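Glucokinase (Enterococcus faecalis, PDB 2QM1) probably catalyses the ATP-dependent phosphorylation of glucose, as a zinc- and magnesium-binding member of the ROK family of sugar kinases. Local coordinates at residues Leu203-Lys214 against Phe231-Val242; Val120-Ala130 against Ala304-Ala315. All coordinates share one frame; numbering follows the deposited sequence. Where two conformers were deposited one is given.

Interaction 1: Leu203-Lys214 against Phe231-Val242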
loop_
_atom_site.group_PDB
_atom_site.type_symbol
_atom_site.label_atom_id
_atom_site.label_comp_id
_atom_site.label_asym_id
_atom_site.label_seq_id
_atom_site.Cartn_x
_atom_site.Cartn_y
_atom_site.Cartn_z
ATOM N N LEU B 203 -24.247 14.575 13.303
ATOM C CA LEU B 203 -23.635 15.532 14.202
ATOM C C LEU B 203 -24.580 16.663 14.589
ATOM O O LEU B 203 -24.283 17.459 15.481
ATOM C CB LEU B 203 -22.415 16.146 13.532
ATOM C CG LEU B 203 -21.095 15.411 13.457
ATOM C CD1 LEU B 203 -20.121 16.315 12.743
ATOM C CD2 LEU B 203 -20.614 15.225 14.845
ATOM N N SER B 204 -25.693 16.755 13.870
ATOM C CA SER B 204 -26.673 17.825 14.037
ATOM C C SER B 204 -27.142 17.905 15.489
ATOM O O SER B 204 -27.209 18.977 16.071
ATOM C CB SER B 204 -27.853 17.599 13.090
ATOM O OG SER B 204 -29.010 18.271 13.536
ATOM N N GLU B 205 -27.456 16.742 16.041
ATOM C CA GLU B 205 -27.815 16.561 17.446
ATOM C C GLU B 205 -26.722 16.989 18.460
ATOM O O GLU B 205 -27.001 17.128 19.649
ATOM C CB GLU B 205 -28.136 15.087 17.674
ATOM C CG GLU B 205 -26.897 14.217 17.636
ATOM C CD GLU B 205 -27.201 12.757 17.635
ATOM O OE1 GLU B 205 -26.638 12.068 18.500
ATOM O OE2 GLU B 205 -27.997 12.290 16.782
ATOM N N GLU B 206 -25.483 17.153 17.996
ATOM C CA GLU B 206 -24.380 17.593 18.850
ATOM C C GLU B 206 -24.165 19.106 18.718
ATOM O O GLU B 206 -23.165 19.656 19.190
ATOM C CB GLU B 206 -23.096 16.842 18.480
ATOM C CG GLU B 206 -23.228 15.324 18.571
ATOM C CD GLU B 206 -21.914 14.595 18.365
ATOM O OE1 GLU B 206 -20.852 15.203 18.676
ATOM O OE2 GLU B 206 -21.952 13.419 17.898
ATOM N N PHE B 207 -25.101 19.778 18.067
ATOM C CA PHE B 207 -24.961 21.201 17.849
ATOM C C PHE B 207 -26.253 21.879 18.257
ATOM O O PHE B 207 -27.255 21.806 17.540
ATOM C CB PHE B 207 -24.593 21.495 16.391
ATOM C CG PHE B 207 -24.263 22.931 16.131
ATOM C CD1 PHE B 207 -25.224 23.800 15.649
ATOM C CD2 PHE B 207 -22.994 23.423 16.382
ATOM C CE1 PHE B 207 -24.918 25.146 15.420
ATOM C CE2 PHE B 207 -22.691 24.768 16.159
ATOM C CZ PHE B 207 -23.648 25.622 15.680
ATOM N N ALA B 208 -26.203 22.527 19.424
ATOM C CA ALA B 208 -27.348 23.198 20.045
ATOM C C ALA B 208 -27.663 24.579 19.453
ATOM O O ALA B 208 -28.738 25.142 19.732
ATOM C CB ALA B 208 -27.152 23.297 21.589
ATOM N N GLY B 209 -26.738 25.132 18.662
ATOM C CA GLY B 209 -26.929 26.460 18.036
ATOM C C GLY B 209 -27.751 26.364 16.760
ATOM O O GLY B 209 -28.422 25.348 16.531
ATOM N N ASP B 210 -27.743 27.415 15.947
ATOM C CA ASP B 210 -28.264 27.284 14.584
ATOM C C ASP B 210 -27.451 28.028 13.544
ATOM O O ASP B 210 -26.775 29.025 13.821
ATOM C CB ASP B 210 -29.762 27.602 14.442
ATOM C CG ASP B 210 -30.362 26.997 13.164
ATOM O OD1 ASP B 210 -30.397 25.756 13.037
ATOM O OD2 ASP B 210 -30.793 27.768 12.279
ATOM N N SER B 211 -27.571 27.512 12.331
ATOM C CA SER B 211 -26.774 27.920 11.216
ATOM C C SER B 211 -27.556 27.622 9.940
ATOM O O SER B 211 -28.451 26.792 9.938
ATOM C CB SER B 211 -25.464 27.135 11.258
ATOM O OG SER B 211 -25.616 25.763 10.892
ATOM N N GLU B 212 -27.207 28.282 8.847
ATOM C CA GLU B 212 -27.857 27.965 7.598
ATOM C C GLU B 212 -27.665 26.516 7.171
ATOM O O GLU B 212 -28.586 25.923 6.584
ATOM C CB GLU B 212 -27.451 28.916 6.473
ATOM C CG GLU B 212 -28.603 29.140 5.482
ATOM C CD GLU B 212 -28.490 30.440 4.714
ATOM O OE1 GLU B 212 -27.583 30.529 3.853
ATOM O OE2 GLU B 212 -29.310 31.360 4.956
ATOM N N LEU B 213 -26.486 25.954 7.458
ATOM C CA LEU B 213 -26.196 24.584 7.083
ATOM C C LEU B 213 -27.028 23.576 7.896
ATOM O O LEU B 213 -27.556 22.605 7.335
ATOM C CB LEU B 213 -24.697 24.235 7.196
ATOM C CG LEU B 213 -24.400 22.738 6.903
ATOM C CD1 LEU B 213 -24.940 22.314 5.550
ATOM C CD2 LEU B 213 -22.945 22.320 7.039
ATOM N N LYS B 214 -27.104 23.793 9.202
ATOM C CA LYS B 214 -27.808 22.875 10.068
ATOM C C LYS B 214 -29.300 22.811 9.660
ATOM O O LYS B 214 -29.865 21.725 9.550
ATOM C CB LYS B 214 -27.663 23.288 11.536
ATOM C CG LYS B 214 -28.393 22.348 12.507
ATOM C CD LYS B 214 -28.775 23.044 13.771
ATOM C CE LYS B 214 -30.036 22.474 14.409
ATOM N NZ LYS B 214 -29.972 21.042 14.814
ATOM N N PHE B 231 -19.833 26.845 3.459
ATOM C CA PHE B 231 -20.353 27.330 4.751
ATOM C C PHE B 231 -19.237 27.364 5.768
ATOM O O PHE B 231 -19.149 28.301 6.539
ATOM C CB PHE B 231 -21.491 26.472 5.277
ATOM C CG PHE B 231 -22.819 26.772 4.657
ATOM C CD1 PHE B 231 -23.454 25.826 3.848
ATOM C CD2 PHE B 231 -23.439 28.007 4.862
ATOM C CE1 PHE B 231 -24.709 26.100 3.259
ATOM C CE2 PHE B 231 -24.693 28.295 4.278
ATOM C CZ PHE B 231 -25.325 27.337 3.479
ATOM N N ALA B 232 -18.371 26.348 5.741
ATOM C CA ALA B 232 -17.259 26.278 6.676
ATOM C C ALA B 232 -16.304 27.447 6.455
ATOM O O ALA B 232 -16.026 28.196 7.381
ATOM C CB ALA B 232 -16.533 24.948 6.585
ATOM N N GLU B 233 -15.833 27.612 5.222
ATOM C CA GLU B 233 -14.883 28.676 4.908
ATOM C C GLU B 233 -15.457 30.024 5.359
ATOM O O GLU B 233 -14.784 30.810 6.036
ATOM C CB GLU B 233 -14.563 28.663 3.406
ATOM C CG GLU B 233 -13.398 29.541 2.964
ATOM C CD GLU B 233 -12.790 29.094 1.610
ATOM O OE1 GLU B 233 -13.454 28.312 0.852
ATOM O OE2 GLU B 233 -11.638 29.538 1.291
ATOM N N LYS B 234 -16.722 30.243 5.004
ATOM C CA LYS B 234 -17.489 31.452 5.300
ATOM C C LYS B 234 -17.799 31.629 6.818
ATOM O O LYS B 234 -18.426 32.620 7.218
ATOM C CB LYS B 234 -18.784 31.382 4.481
ATOM C CG LYS B 234 -19.291 32.688 3.864
ATOM C CD LYS B 234 -19.049 32.778 2.337
ATOM C CE LYS B 234 -19.760 31.653 1.532
ATOM N NZ LYS B 234 -19.825 31.870 0.036
ATOM N N GLY B 235 -17.387 30.670 7.655
ATOM C CA GLY B 235 -17.490 30.813 9.124
ATOM C C GLY B 235 -18.612 30.125 9.909
ATOM O O GLY B 235 -18.743 30.350 11.120
ATOM N N ASP B 236 -19.401 29.281 9.236
ATOM C CA ASP B 236 -20.536 28.544 9.813
ATOM C C ASP B 236 -20.041 27.489 10.796
ATOM O O ASP B 236 -19.404 26.486 10.395
ATOM C CB ASP B 236 -21.347 27.883 8.677
ATOM C CG ASP B 236 -22.636 27.201 9.153
ATOM O OD1 ASP B 236 -23.611 27.143 8.355
ATOM O OD2 ASP B 236 -22.679 26.705 10.296
ATOM N N HIS B 237 -20.333 27.723 12.082
ATOM C CA HIS B 237 -19.794 26.900 13.158
ATOM C C HIS B 237 -20.221 25.415 13.004
ATOM O O HIS B 237 -19.486 24.514 13.393
ATOM C CB HIS B 237 -20.209 27.451 14.525
ATOM C CG HIS B 237 -19.503 28.713 14.939
ATOM N ND1 HIS B 237 -18.870 29.557 14.052
ATOM C CD2 HIS B 237 -19.385 29.300 16.156
ATOM C CE1 HIS B 237 -18.362 30.588 14.706
ATOM N NE2 HIS B 237 -18.660 30.456 15.986
ATOM N N PHE B 238 -21.379 25.169 12.390
ATOM C CA PHE B 238 -21.801 23.803 12.157
ATOM C C PHE B 238 -21.042 23.175 11.002
ATOM O O PHE B 238 -20.519 22.083 11.146
ATOM C CB PHE B 238 -23.330 23.656 11.968
ATOM C CG PHE B 238 -23.779 22.209 11.831
ATOM C CD1 PHE B 238 -23.530 21.287 12.859
ATOM C CD2 PHE B 238 -24.439 21.770 10.684
ATOM C CE1 PHE B 238 -23.905 19.953 12.755
ATOM C CE2 PHE B 238 -24.842 20.444 10.557
ATOM C CZ PHE B 238 -24.570 19.517 11.601
ATOM N N ALA B 239 -20.996 23.853 9.861
ATOM C CA ALA B 239 -20.161 23.413 8.749
ATOM C C ALA B 239 -18.725 23.099 9.166
ATOM O O ALA B 239 -18.080 22.222 8.594
ATOM C CB ALA B 239 -20.179 24.420 7.643
ATOM N N LEU B 240 -18.232 23.813 10.166
ATOM C CA LEU B 240 -16.842 23.670 10.607
ATOM C C LEU B 240 -16.667 22.399 11.439
ATOM O O LEU B 240 -15.589 21.796 11.439
ATOM C CB LEU B 240 -16.397 24.905 11.421
ATOM C CG LEU B 240 -16.117 26.180 10.617
ATOM C CD1 LEU B 240 -16.106 27.443 11.496
ATOM C CD2 LEU B 240 -14.799 25.988 9.830
HETATM N N MSE B 241 -17.719 22.037 12.171
HETATM C CA MSE B 241 -17.767 20.793 12.931
HETATM C C MSE B 241 -17.802 19.590 11.976
HETATM O O MSE B 241 -17.086 18.610 12.219
HETATM C CB MSE B 241 -18.980 20.798 13.865
HETATM C CG MSE B 241 -19.005 19.704 14.938
HETATM SE SE MSE B 241 -20.696 19.646 15.959
HETATM C CE MSE B 241 -20.162 20.999 17.244
ATOM N N VAL B 242 -18.596 19.691 10.897
ATOM C CA VAL B 242 -18.743 18.609 9.879
ATOM C C VAL B 242 -17.478 18.387 9.062
ATOM O O VAL B 242 -16.976 17.274 9.009
ATOM C CB VAL B 242 -19.952 18.839 8.916
ATOM C CG1 VAL B 242 -20.118 17.660 7.939
ATOM C CG2 VAL B 242 -21.242 19.073 9.709
#
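Asp-236 OD2, which packs against CB of Ser-211, is gripped by the start of its own helix: Phe-238 N donates to it at 2.9 Å and Ala-239 N adds a weak bond. This is an N-cap, but the carboxylate also reaches across the contact. Its other oxygen, OD1, accepts from Leu-213 N (3.2 Å), met nearly along the C-O axis. Leu-213 lies in the first turn of a second helix, whose own N-cap is Ser-211: OG takes the N-H of Lys-214 at 3.0 Å, so two capped helix starts lie side by side. A Schellman motif at Gly-235 ends the preceding helix and turns the chain into Asp-236.

Beside this polar seam runs an aromatic cluster. Phe-238 holds CG anti to its backbone N (chi1 -176°), which carries the ring between the two halves of 203-214, with Leu-203 O near its plane and Lys-214 CG over one face. Its CB sits 4.0 Å above the centre of the Phe-207 ring, a CH-pi contact; the two rings meet obliquely, their planes 47° apart. CE of the selenomethionine Met-241 meets the Phe-207 edge at CD2 (3.8 Å). At the far end, CB of Leu-213 lies over a face of Phe-231, while its CD2 presses tightly on CA of Ala-239 (3.4 Å).

Lys-214 NZ turns outward to a salt bridge with Asp-218. With N-H groups of two helix starts directed at it, the Asp-236 carboxylate would tend to be stabilised as an anion, and one acidic side chain thereby ties both helices together.

Interaction 2: Val120-Ala130 against Ala304-Ala315; sequences VAALGERWKGA and AELGNEAGVIGA
The indole of Trp-127 turns its edge to the backbone of Ile-313, with CZ3 3.8 Å from the carbonyl O, while CE of Lys-128 lies over one face toward the rim. The other flat group, the Glu-125 carboxylate, is gripped by successive backbone N-H groups: Glu-305 N binds OE1 (2.9 Å) and Leu-306 N binds OE2 (2.9 Å). Both come from the syn side, 22° out of the carboxylate plane. A bend at chi2 (-82°) folds the chain back for this fork. OE1 also accepts from Ala-130 N at 3.2 Å, and a water bridges OE2 to Gly-307 O. The bonds thus fix this buried group's rotation and tie the end of one helix to the turn leading into the other.

Beyond the fork the helices cross at 85°, their axes only 6.5 Å apart. Glycines permit this: Gly-124 and Gly-314 bring their CA atoms to 3.5 Å, and Gly-314 CA makes a nearly straight C-H...O contact with Val-120 O (3.1 Å).

Ala-121, Ala-122 and Glu-125 rest on Phe-139 of strand 137-142, whereas Val-312 and Ile-313 pack on strand 17-24. The crossed helices therefore sit between the two mixed sheets of this actin-like fold, consistent with a hinge, close to the magnesium residues Asn-116 and Asn-119.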
loop_
_atom_site.group_PDB
_atom_site.type_symbol
_atom_site.label_atom_id
_atom_site.label_comp_id
_atom_site.label_asym_id
_atom_site.label_seq_id
_atom_site.Cartn_x
_atom_site.Cartn_y
_atom_site.Cartn_z
ATOM N N VAL B 120 -6.830 4.714 -13.590
ATOM C CA VAL B 120 -6.518 5.435 -14.822
ATOM C C VAL B 120 -6.491 6.959 -14.536
ATOM O O VAL B 120 -5.596 7.668 -14.949
ATOM C CB VAL B 120 -7.555 4.907 -15.853
ATOM C CG1 VAL B 120 -8.308 5.928 -16.508
ATOM C CG2 VAL B 120 -6.977 3.833 -16.741
ATOM N N ALA B 121 -7.446 7.442 -13.770
ATOM C CA ALA B 121 -7.409 8.820 -13.286
ATOM C C ALA B 121 -6.117 9.145 -12.511
ATOM O O ALA B 121 -5.495 10.176 -12.727
ATOM C CB ALA B 121 -8.670 9.129 -12.450
ATOM N N ALA B 122 -5.695 8.215 -11.659
ATOM C CA ALA B 122 -4.425 8.267 -10.987
ATOM C C ALA B 122 -3.272 8.413 -11.966
ATOM O O ALA B 122 -2.374 9.218 -11.739
ATOM C CB ALA B 122 -4.237 6.978 -10.089
ATOM N N LEU B 123 -3.272 7.623 -13.046
ATOM C CA LEU B 123 -2.220 7.712 -14.041
ATOM C C LEU B 123 -2.239 9.090 -14.703
ATOM O O LEU B 123 -1.204 9.617 -15.101
ATOM C CB LEU B 123 -2.445 6.677 -15.170
ATOM C CG LEU B 123 -2.272 5.187 -14.884
ATOM C CD1 LEU B 123 -2.701 4.274 -16.067
ATOM C CD2 LEU B 123 -0.850 4.893 -14.478
ATOM N N GLY B 124 -3.448 9.612 -14.927
ATOM C CA GLY B 124 -3.621 10.932 -15.565
ATOM C C GLY B 124 -3.039 12.026 -14.668
ATOM O O GLY B 124 -2.334 12.945 -15.142
ATOM N N GLU B 125 -3.360 11.972 -13.378
ATOM C CA GLU B 125 -2.807 13.014 -12.473
ATOM C C GLU B 125 -1.294 12.849 -12.292
ATOM O O GLU B 125 -0.543 13.806 -12.294
ATOM C CB GLU B 125 -3.571 13.077 -11.129
ATOM C CG GLU B 125 -4.983 13.619 -11.327
ATOM C CD GLU B 125 -5.038 15.153 -11.391
ATOM O OE1 GLU B 125 -3.991 15.828 -11.122
ATOM O OE2 GLU B 125 -6.136 15.667 -11.668
ATOM N N ARG B 126 -0.817 11.622 -12.240
ATOM C CA ARG B 126 0.640 11.459 -12.241
ATOM C C ARG B 126 1.333 12.054 -13.497
ATOM O O ARG B 126 2.358 12.723 -13.381
ATOM C CB ARG B 126 0.995 9.997 -12.032
ATOM C CG ARG B 126 2.468 9.725 -12.077
ATOM C CD ARG B 126 2.698 8.273 -11.823
ATOM N NE ARG B 126 4.079 7.919 -12.062
ATOM C CZ ARG B 126 4.441 7.086 -13.029
ATOM N NH1 ARG B 126 3.519 6.505 -13.831
ATOM N NH2 ARG B 126 5.712 6.815 -13.187
ATOM N N TRP B 127 0.776 11.800 -14.681
ATOM C CA TRP B 127 1.395 12.171 -15.961
ATOM C C TRP B 127 1.346 13.638 -16.268
ATOM O O TRP B 127 2.353 14.187 -16.741
ATOM C CB TRP B 127 0.691 11.454 -17.136
ATOM C CG TRP B 127 1.395 11.553 -18.495
ATOM C CD1 TRP B 127 2.698 11.857 -18.735
ATOM C CD2 TRP B 127 0.809 11.246 -19.778
ATOM N NE1 TRP B 127 2.967 11.779 -20.089
ATOM C CE2 TRP B 127 1.822 11.406 -20.751
ATOM C CE3 TRP B 127 -0.478 10.849 -20.188
ATOM C CZ2 TRP B 127 1.591 11.207 -22.119
ATOM C CZ3 TRP B 127 -0.711 10.652 -21.551
ATOM C CH2 TRP B 127 0.321 10.838 -22.502
ATOM N N LYS B 128 0.187 14.270 -16.019
ATOM C CA LYS B 128 -0.058 15.661 -16.427
ATOM C C LYS B 128 -0.532 16.555 -15.296
ATOM O O LYS B 128 -0.627 17.786 -15.447
ATOM C CB LYS B 128 -1.065 15.684 -17.586
ATOM C CG LYS B 128 -0.475 15.074 -18.845
ATOM C CD LYS B 128 0.549 16.042 -19.469
ATOM C CE LYS B 128 1.313 15.371 -20.611
ATOM N NZ LYS B 128 2.378 16.292 -21.124
ATOM N N GLY B 129 -0.825 15.949 -14.147
ATOM C CA GLY B 129 -1.324 16.751 -13.026
ATOM C C GLY B 129 -0.402 16.812 -11.825
ATOM O O GLY B 129 0.840 16.851 -11.990
ATOM N N ALA B 130 -1.033 16.824 -10.634
ATOM C CA ALA B 130 -0.379 17.021 -9.329
ATOM C C ALA B 130 0.673 15.967 -8.938
ATOM O O ALA B 130 1.550 16.245 -8.120
ATOM C CB ALA B 130 -1.484 17.146 -8.162
ATOM N N ALA B 304 -5.991 17.645 -6.879
ATOM C CA ALA B 304 -5.862 17.209 -8.292
ATOM C C ALA B 304 -5.788 18.463 -9.159
ATOM O O ALA B 304 -6.459 19.457 -8.839
ATOM C CB ALA B 304 -7.068 16.421 -8.699
ATOM N N GLU B 305 -5.020 18.427 -10.254
ATOM C CA GLU B 305 -4.986 19.602 -11.148
ATOM C C GLU B 305 -5.835 19.489 -12.433
ATOM O O GLU B 305 -6.175 20.498 -13.026
ATOM C CB GLU B 305 -3.534 20.018 -11.445
ATOM C CG GLU B 305 -2.735 20.421 -10.169
ATOM C CD GLU B 305 -1.205 20.381 -10.317
ATOM O OE1 GLU B 305 -0.712 20.235 -11.456
ATOM O OE2 GLU B 305 -0.486 20.526 -9.273
ATOM N N LEU B 306 -6.240 18.280 -12.806
ATOM C CA LEU B 306 -6.863 18.043 -14.112
ATOM C C LEU B 306 -8.356 17.993 -14.157
ATOM O O LEU B 306 -8.914 17.892 -15.256
ATOM C CB LEU B 306 -6.340 16.772 -14.768
ATOM C CG LEU B 306 -4.837 16.615 -14.868
ATOM C CD1 LEU B 306 -4.469 15.243 -15.370
ATOM C CD2 LEU B 306 -4.256 17.710 -15.741
ATOM N N GLY B 307 -9.005 18.044 -12.993
ATOM C CA GLY B 307 -10.464 17.931 -12.921
ATOM C C GLY B 307 -10.896 16.642 -13.578
ATOM O O GLY B 307 -10.187 15.605 -13.475
ATOM N N ASN B 308 -12.015 16.688 -14.301
ATOM C CA ASN B 308 -12.583 15.454 -14.798
ATOM C C ASN B 308 -11.909 14.928 -16.065
ATOM O O ASN B 308 -12.308 13.855 -16.557
ATOM C CB ASN B 308 -14.104 15.520 -14.928
ATOM C CG ASN B 308 -14.587 16.515 -15.999
ATOM O OD1 ASN B 308 -15.781 16.652 -16.221
ATOM N ND2 ASN B 308 -13.683 17.219 -16.617
ATOM N N GLU B 309 -10.928 15.679 -16.593
ATOM C CA GLU B 309 -10.109 15.187 -17.732
ATOM C C GLU B 309 -9.065 14.138 -17.304
ATOM O O GLU B 309 -8.536 13.437 -18.164
ATOM C CB GLU B 309 -9.435 16.329 -18.530
ATOM C CG GLU B 309 -10.377 17.102 -19.430
ATOM C CD GLU B 309 -9.673 18.057 -20.400
ATOM O OE1 GLU B 309 -10.360 18.625 -21.283
ATOM O OE2 GLU B 309 -8.448 18.263 -20.271
ATOM N N ALA B 310 -8.764 13.988 -16.007
ATOM C CA ALA B 310 -7.727 12.985 -15.633
ATOM C C ALA B 310 -8.034 11.609 -16.157
ATOM O O ALA B 310 -7.117 10.871 -16.515
ATOM C CB ALA B 310 -7.462 12.908 -14.110
ATOM N N GLY B 311 -9.309 11.242 -16.191
ATOM C CA GLY B 311 -9.698 9.892 -16.635
ATOM C C GLY B 311 -9.272 9.531 -18.046
ATOM O O GLY B 311 -8.648 8.486 -18.277
ATOM N N VAL B 312 -9.627 10.412 -18.972
ATOM C CA VAL B 312 -9.370 10.283 -20.396
ATOM C C VAL B 312 -7.848 10.384 -20.722
ATOM O O VAL B 312 -7.303 9.613 -21.534
ATOM C CB VAL B 312 -10.378 11.294 -21.094
ATOM C CG1 VAL B 312 -9.853 12.754 -21.323
ATOM C CG2 VAL B 312 -11.198 10.693 -22.104
ATOM N N ILE B 313 -7.174 11.260 -19.985
ATOM C CA ILE B 313 -5.726 11.440 -20.000
ATOM C C ILE B 313 -4.974 10.191 -19.484
ATOM O O ILE B 313 -4.091 9.662 -20.167
ATOM C CB ILE B 313 -5.321 12.763 -19.239
ATOM C CG1 ILE B 313 -5.770 14.011 -20.037
ATOM C CG2 ILE B 313 -3.814 12.815 -19.002
ATOM C CD1 ILE B 313 -5.596 15.376 -19.294
ATOM N N GLY B 314 -5.344 9.711 -18.305
ATOM C CA GLY B 314 -4.753 8.489 -17.773
ATOM C C GLY B 314 -5.035 7.282 -18.631
ATOM O O GLY B 314 -4.144 6.451 -18.826
ATOM N N ALA B 315 -6.296 7.163 -19.106
ATOM C CA ALA B 315 -6.696 6.041 -19.962
ATOM C C ALA B 315 -5.861 6.014 -21.214
ATOM O O ALA B 315 -5.298 4.988 -21.579
ATOM C CB ALA B 315 -8.135 6.121 -20.320
HETATM O O HOH W 1 -8.582 14.887 -11.507
#

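Overall arrangement
Both interactions belong to the ROK kinase fold, yet they lie in different parts of it. Their centres are 34 Å apart and their nearest atoms about 15 Å, so they do not touch. The centre of interaction 2 lies about 9 Å from the centre of the chain, where helices 117-128 and 310-318 meet between the sheets; interaction 1 belongs to a peripheral helical region. Along the sequence interaction 1 is nested inside the loop that interaction 2 closes, as are the zinc ligands His-169 to Cys-186. Helix 237-261, which starts in interaction 1, leads to strand 265-269, neighbour of strand 300-303, directly before 304-315. The outlying helices thus belong to a lobe whose chain ends converge at the crossing of interaction 2.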